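Local coordinates for penicillin-binding protein (Bacillus halodurans, PDB 3TG9) that probably belongs to the serine beta-lactamase and penicillin-binding protein family, whose members attack peptide or beta-lactam substrates with an active-site serine, at residues B[78-83]-B[89-94]; B[288-293]-B[297-302]. One frame throughout, in Å; residues are numbered along the deposited sequence.

Contact 1. Residues B[78-83]-B[89-94]; sequences TPLSDW and PNVTIH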
loop_
_atom_site.group_PDB
_atom_site.type_symbol
_atom_site.label_atom_id
_atom_site.label_comp_id
_atom_site.label_asym_id
_atom_site.label_seq_id
_atom_site.Cartn_x
_atom_site.Cartn_y
_atom_site.Cartn_z
ATOM N N THR B 78 -26.803 12.060 26.711
ATOM C CA THR B 78 -25.699 11.475 27.449
ATOM C C THR B 78 -24.433 12.274 27.189
ATOM O O THR B 78 -24.111 12.565 26.042
ATOM C CB THR B 78 -25.479 10.019 27.017
ATOM O OG1 THR B 78 -26.732 9.320 27.063
ATOM C CG2 THR B 78 -24.469 9.332 27.923
ATOM N N PRO B 79 -23.723 12.655 28.262
ATOM C CA PRO B 79 -22.452 13.372 28.133
ATOM C C PRO B 79 -21.349 12.433 27.675
ATOM O O PRO B 79 -21.361 11.253 28.018
ATOM C CB PRO B 79 -22.166 13.848 29.565
ATOM C CG PRO B 79 -23.476 13.744 30.287
ATOM C CD PRO B 79 -24.166 12.573 29.664
ATOM N N LEU B 80 -20.402 12.962 26.911
ATOM C CA LEU B 80 -19.298 12.163 26.395
ATOM C C LEU B 80 -18.410 11.644 27.533
ATOM O O LEU B 80 -17.778 10.597 27.416
ATOM C CB LEU B 80 -18.479 12.992 25.406
ATOM C CG LEU B 80 -17.499 12.250 24.501
ATOM C CD1 LEU B 80 -18.218 11.180 23.714
ATOM C CD2 LEU B 80 -16.831 13.231 23.565
ATOM N N SER B 81 -18.372 12.384 28.633
ATOM C CA SER B 81 -17.625 11.977 29.818
ATOM C C SER B 81 -18.145 10.657 30.376
ATOM O O SER B 81 -17.397 9.886 30.972
ATOM C CB SER B 81 -17.736 13.055 30.890
ATOM O OG SER B 81 -19.100 13.327 31.173
ATOM N N ASP B 82 -19.435 10.406 30.193
ATOM C CA ASP B 82 -20.046 9.178 30.692
ATOM C C ASP B 82 -19.381 7.908 30.165
ATOM O O ASP B 82 -19.315 6.903 30.873
ATOM C CB ASP B 82 -21.537 9.142 30.360
ATOM C CG ASP B 82 -22.402 9.681 31.485
ATOM O OD1 ASP B 82 -21.933 10.570 32.231
ATOM O OD2 ASP B 82 -23.555 9.210 31.616
ATOM N N TRP B 83 -18.891 7.949 28.927
ATOM C CA TRP B 83 -18.424 6.733 28.261
ATOM C C TRP B 83 -16.953 6.736 27.840
ATOM O O TRP B 83 -16.365 5.672 27.651
ATOM C CB TRP B 83 -19.307 6.421 27.055
ATOM C CG TRP B 83 -20.691 6.003 27.421
ATOM C CD1 TRP B 83 -21.797 6.805 27.508
ATOM C CD2 TRP B 83 -21.126 4.680 27.758
ATOM N NE1 TRP B 83 -22.894 6.059 27.873
ATOM C CE2 TRP B 83 -22.510 4.752 28.032
ATOM C CE3 TRP B 83 -20.482 3.441 27.852
ATOM C CZ2 TRP B 83 -23.260 3.632 28.395
ATOM C CZ3 TRP B 83 -21.231 2.327 28.209
ATOM C CH2 TRP B 83 -22.604 2.433 28.479
ATOM N N PRO B 89 -15.365 18.670 27.913
ATOM C CA PRO B 89 -16.328 19.324 28.802
ATOM C C PRO B 89 -17.659 19.666 28.152
ATOM O O PRO B 89 -17.699 20.421 27.179
ATOM C CB PRO B 89 -15.593 20.600 29.208
ATOM C CG PRO B 89 -14.161 20.166 29.271
ATOM C CD PRO B 89 -13.985 19.104 28.199
ATOM N N ASN B 90 -18.729 19.101 28.705
ATOM C CA ASN B 90 -20.098 19.423 28.310
ATOM C C ASN B 90 -20.510 18.883 26.947
ATOM O O ASN B 90 -21.635 19.112 26.495
ATOM C CB ASN B 90 -20.352 20.930 28.397
ATOM C CG ASN B 90 -20.371 21.425 29.825
ATOM O OD1 ASN B 90 -19.504 22.190 30.235
ATOM N ND2 ASN B 90 -21.348 20.967 30.598
ATOM N N VAL B 91 -19.607 18.157 26.297
ATOM C CA VAL B 91 -19.942 17.559 25.014
ATOM C C VAL B 91 -20.886 16.366 25.186
ATOM O O VAL B 91 -20.721 15.541 26.087
ATOM C CB VAL B 91 -18.690 17.182 24.198
ATOM C CG1 VAL B 91 -19.077 16.329 23.000
ATOM C CG2 VAL B 91 -17.970 18.445 23.747
ATOM N N THR B 92 -21.894 16.311 24.326
ATOM C CA THR B 92 -22.926 15.300 24.400
ATOM C C THR B 92 -22.965 14.562 23.069
ATOM O O THR B 92 -22.463 15.065 22.057
ATOM C CB THR B 92 -24.300 15.952 24.630
ATOM O OG1 THR B 92 -24.631 16.768 23.500
ATOM C CG2 THR B 92 -24.289 16.824 25.885
ATOM N N ILE B 93 -23.558 13.373 23.080
ATOM C CA ILE B 93 -23.717 12.569 21.882
ATOM C C ILE B 93 -24.310 13.406 20.759
ATOM O O ILE B 93 -23.792 13.430 19.642
ATOM C CB ILE B 93 -24.651 11.375 22.158
ATOM C CG1 ILE B 93 -24.067 10.474 23.253
ATOM C CG2 ILE B 93 -24.939 10.604 20.881
ATOM C CD1 ILE B 93 -22.643 10.013 22.983
ATOM N N HIS B 94 -25.401 14.098 21.071
ATOM C CA HIS B 94 -26.121 14.903 20.095
ATOM C C HIS B 94 -25.245 16.003 19.475
ATOM O O HIS B 94 -25.393 16.330 18.297
ATOM C CB HIS B 94 -27.392 15.486 20.729
ATOM C CG HIS B 94 -27.999 16.606 19.944
ATOM N ND1 HIS B 94 -29.031 16.413 19.047
ATOM C CD2 HIS B 94 -27.715 17.927 19.913
ATOM C CE1 HIS B 94 -29.355 17.573 18.502
ATOM N NE2 HIS B 94 -28.566 18.506 19.004
#
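Leu80 and Val91 both turn a branch anti to the backbone N, CG of Leu80 at chi1 -165° and CG1 of Val91 at 169°, and this lays the two side chains side by side, pointing the same way. Leu80 CD2 meets Val91 CG1 at 3.9 Å, and both residues go on to Leu96 of helix 93-98; Leu80 also packs on Leu159 and Val163 of helix 155-168, so branched apolar chains suit these buried places. Beneath them the backbones are pinned by two bonds. Leu80 N gives its hydrogen to Val91 O at 2.7 Å in a nearly straight bond, and Ile93 N bonds to Thr78 O at 3.1 Å. Pro79, which has no N-H to offer, stands between these bonds opposite Thr92, with its CA 3.4 Å from Val91 O. Ile93 lays CG1 3.5 Å from Thr78 O while its side chain reaches Leu160. The hydroxyl of Thr78 faces elsewhere, bonded to Ser75 O. Thr92, well suited to an N-cap, has OG1 between its backbone N and carbonyl carbon (chi1 64°), from where it caps a backbone N of the helix that follows. The whole is a single beta bridge running into an N-capped helix start.

Contact 2. Residues B[288-293]-B[297-302]; sequences HVMGYD and CFHSAF
The Tyr292 and His299 rings, on the same side of the sheet, meet obliquely, with planes at 75° and centroids 5.5 Å apart. Cys297 CB approaches the Tyr292 ring obliquely, 3.7 Å from Tyr292 CE2, and Met290 CB comes up to the His299 ring in the same slanting way. Tyr321 and Met324 of helix 320-330 also pack on His299, so broad side chains fill the layer between sheet and helix. On the other face, Val289 CG2 touches Phe298 CE2 at 3.7 Å. With Val289 CG1 anti to the carbonyl carbon (chi1 -68°), CG2 is left between the backbone N and the carbonyl carbon, where it meets the phenyl ring, which also reaches Ile53 and Met237. Gly291, paired with Phe298, has no side chain, and the edge of the phenyl ring lies near Gly291 N. Between the faces runs an antiparallel ladder. Val289 and Ser300 exchange both backbone bonds, Val289 N to Ser300 O at 2.9 Å and Ser300 N to Val289 O at 3.0 Å, and Gly291 N bonds to Phe298 O at 3.0 Å. Small Ser300 sends OG to Val310 O and Trp241 NE1, which satisfies a buried hydroxyl. The chemistry thus divides the work: backbone amides fix the register of this hairpin, while mostly apolar and aromatic groups pack its faces against helix 320-330 on one side and helix 234-245 on the other.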
loop_
_atom_site.group_PDB
_atom_site.type_symbol
_atom_site.label_atom_id
_atom_site.label_comp_id
_atom_site.label_asym_id
_atom_site.label_seq_id
_atom_site.Cartn_x
_atom_site.Cartn_y
_atom_site.Cartn_z
ATOM N N HIS B 288 -28.983 13.018 1.843
ATOM C CA HIS B 288 -27.812 12.589 1.096
ATOM C C HIS B 288 -26.535 12.548 1.905
ATOM O O HIS B 288 -26.384 13.244 2.910
ATOM C CB HIS B 288 -27.639 13.437 -0.176
ATOM C CG HIS B 288 -27.255 14.859 0.077
ATOM N ND1 HIS B 288 -28.124 15.780 0.634
ATOM C CD2 HIS B 288 -26.113 15.534 -0.182
ATOM C CE1 HIS B 288 -27.521 16.955 0.719
ATOM N NE2 HIS B 288 -26.299 16.828 0.238
ATOM N N VAL B 289 -25.616 11.701 1.465
ATOM C CA VAL B 289 -24.273 11.678 2.022
ATOM C C VAL B 289 -23.281 11.814 0.889
ATOM O O VAL B 289 -23.618 11.607 -0.274
ATOM C CB VAL B 289 -23.978 10.391 2.811
ATOM C CG1 VAL B 289 -24.806 10.337 4.078
ATOM C CG2 VAL B 289 -24.214 9.158 1.940
ATOM N N MET B 290 -22.052 12.164 1.238
ATOM C CA MET B 290 -20.992 12.285 0.263
ATOM C C MET B 290 -19.685 12.043 0.978
ATOM O O MET B 290 -19.636 12.014 2.204
ATOM C CB MET B 290 -20.976 13.684 -0.312
ATOM C CG MET B 290 -20.499 14.676 0.711
ATOM S SD MET B 290 -21.366 16.214 0.641
ATOM C CE MET B 290 -23.049 15.660 0.851
ATOM N N GLY B 291 -18.618 11.890 0.211
ATOM C CA GLY B 291 -17.300 11.722 0.790
ATOM C C GLY B 291 -16.267 12.024 -0.262
ATOM O O GLY B 291 -16.470 11.706 -1.436
ATOM N N TYR B 292 -15.180 12.663 0.158
ATOM C CA TYR B 292 -14.025 12.895 -0.695
ATOM C C TYR B 292 -12.730 12.543 0.036
ATOM O O TYR B 292 -12.460 13.054 1.128
ATOM C CB TYR B 292 -13.981 14.350 -1.162
ATOM C CG TYR B 292 -15.037 14.678 -2.188
ATOM C CD1 TYR B 292 -16.368 14.886 -1.813
ATOM C CD2 TYR B 292 -14.707 14.778 -3.535
ATOM C CE1 TYR B 292 -17.353 15.188 -2.767
ATOM C CE2 TYR B 292 -15.674 15.076 -4.488
ATOM C CZ TYR B 292 -16.991 15.283 -4.101
ATOM O OH TYR B 292 -17.922 15.573 -5.067
ATOM N N ASP B 293 -11.943 11.657 -0.569
ATOM C CA ASP B 293 -10.625 11.304 -0.055
ATOM C C ASP B 293 -9.684 11.283 -1.254
ATOM O O ASP B 293 -10.140 11.252 -2.404
ATOM C CB ASP B 293 -10.644 9.910 0.589
ATOM C CG ASP B 293 -10.997 9.933 2.076
ATOM O OD1 ASP B 293 -10.752 10.954 2.746
ATOM O OD2 ASP B 293 -11.512 8.902 2.582
ATOM N N CYS B 297 -14.216 9.454 -4.451
ATOM C CA CYS B 297 -15.368 10.348 -4.277
ATOM C C CYS B 297 -16.680 9.558 -4.328
ATOM O O CYS B 297 -16.738 8.449 -4.864
ATOM C CB CYS B 297 -15.354 11.520 -5.262
ATOM S SG CYS B 297 -15.517 11.074 -6.997
ATOM N N PHE B 298 -17.724 10.128 -3.742
ATOM C CA PHE B 298 -18.935 9.382 -3.456
ATOM C C PHE B 298 -20.088 10.349 -3.209
ATOM O O PHE B 298 -19.942 11.306 -2.461
ATOM C CB PHE B 298 -18.708 8.529 -2.209
ATOM C CG PHE B 298 -19.927 7.780 -1.732
ATOM C CD1 PHE B 298 -20.417 6.688 -2.443
ATOM C CD2 PHE B 298 -20.570 8.152 -0.557
ATOM C CE1 PHE B 298 -21.515 5.976 -1.992
ATOM C CE2 PHE B 298 -21.660 7.446 -0.101
ATOM C CZ PHE B 298 -22.140 6.358 -0.826
ATOM N N HIS B 299 -21.220 10.100 -3.854
ATOM C CA HIS B 299 -22.449 10.842 -3.571
ATOM C C HIS B 299 -23.587 9.863 -3.602
ATOM O O HIS B 299 -23.679 9.049 -4.512
ATOM C CB HIS B 299 -22.713 11.935 -4.607
ATOM C CG HIS B 299 -22.034 13.229 -4.303
ATOM N ND1 HIS B 299 -20.846 13.606 -4.887
ATOM C CD2 HIS B 299 -22.377 14.240 -3.467
ATOM C CE1 HIS B 299 -20.479 14.786 -4.424
ATOM N NE2 HIS B 299 -21.395 15.193 -3.560
ATOM N N SER B 300 -24.452 9.931 -2.602
ATOM C CA SER B 300 -25.616 9.062 -2.581
ATOM C C SER B 300 -26.781 9.769 -1.901
ATOM O O SER B 300 -26.579 10.568 -0.985
ATOM C CB SER B 300 -25.286 7.752 -1.873
ATOM O OG SER B 300 -26.220 6.750 -2.208
ATOM N N ALA B 301 -27.999 9.467 -2.349
ATOM C CA ALA B 301 -29.166 10.197 -1.887
ATOM C C ALA B 301 -30.449 9.391 -1.976
ATOM O O ALA B 301 -30.578 8.486 -2.800
ATOM C CB ALA B 301 -29.311 11.492 -2.668
ATOM N N PHE B 302 -31.393 9.733 -1.108
ATOM C CA PHE B 302 -32.741 9.196 -1.166
ATOM C C PHE B 302 -33.705 10.363 -1.371
ATOM O O PHE B 302 -33.715 11.319 -0.596
ATOM C CB PHE B 302 -33.076 8.460 0.126
ATOM C CG PHE B 302 -34.468 7.897 0.158
ATOM C CD1 PHE B 302 -35.509 8.622 0.709
ATOM C CD2 PHE B 302 -34.735 6.639 -0.361
ATOM C CE1 PHE B 302 -36.798 8.101 0.738
ATOM C CE2 PHE B 302 -36.022 6.113 -0.334
ATOM C CZ PHE B 302 -37.051 6.844 0.212
#

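Overall arrangement
Contact 1 and contact 2 belong to different parts of one chain, their centres about 28 Å apart and their nearest atoms about 15 Å apart, so they do not touch. Contact 2 lies in the heart of the molecule, its centre about 7 Å from that of the chain, in the antiparallel sheet; contact 1 is peripheral, about 22 Å from that centre, at the start of helix 93-98 and against helix 155-168. The residues Ser55, Lys58 and Tyr152 fit the SxxK arrangement of serine penicillin-binding enzymes and probably mark the active site. Gly291 of contact 2 borders this group, whereas segments 78-83 and 89-94 are bridged across the loop that leads into helix 93-98, in the helical part of the fold.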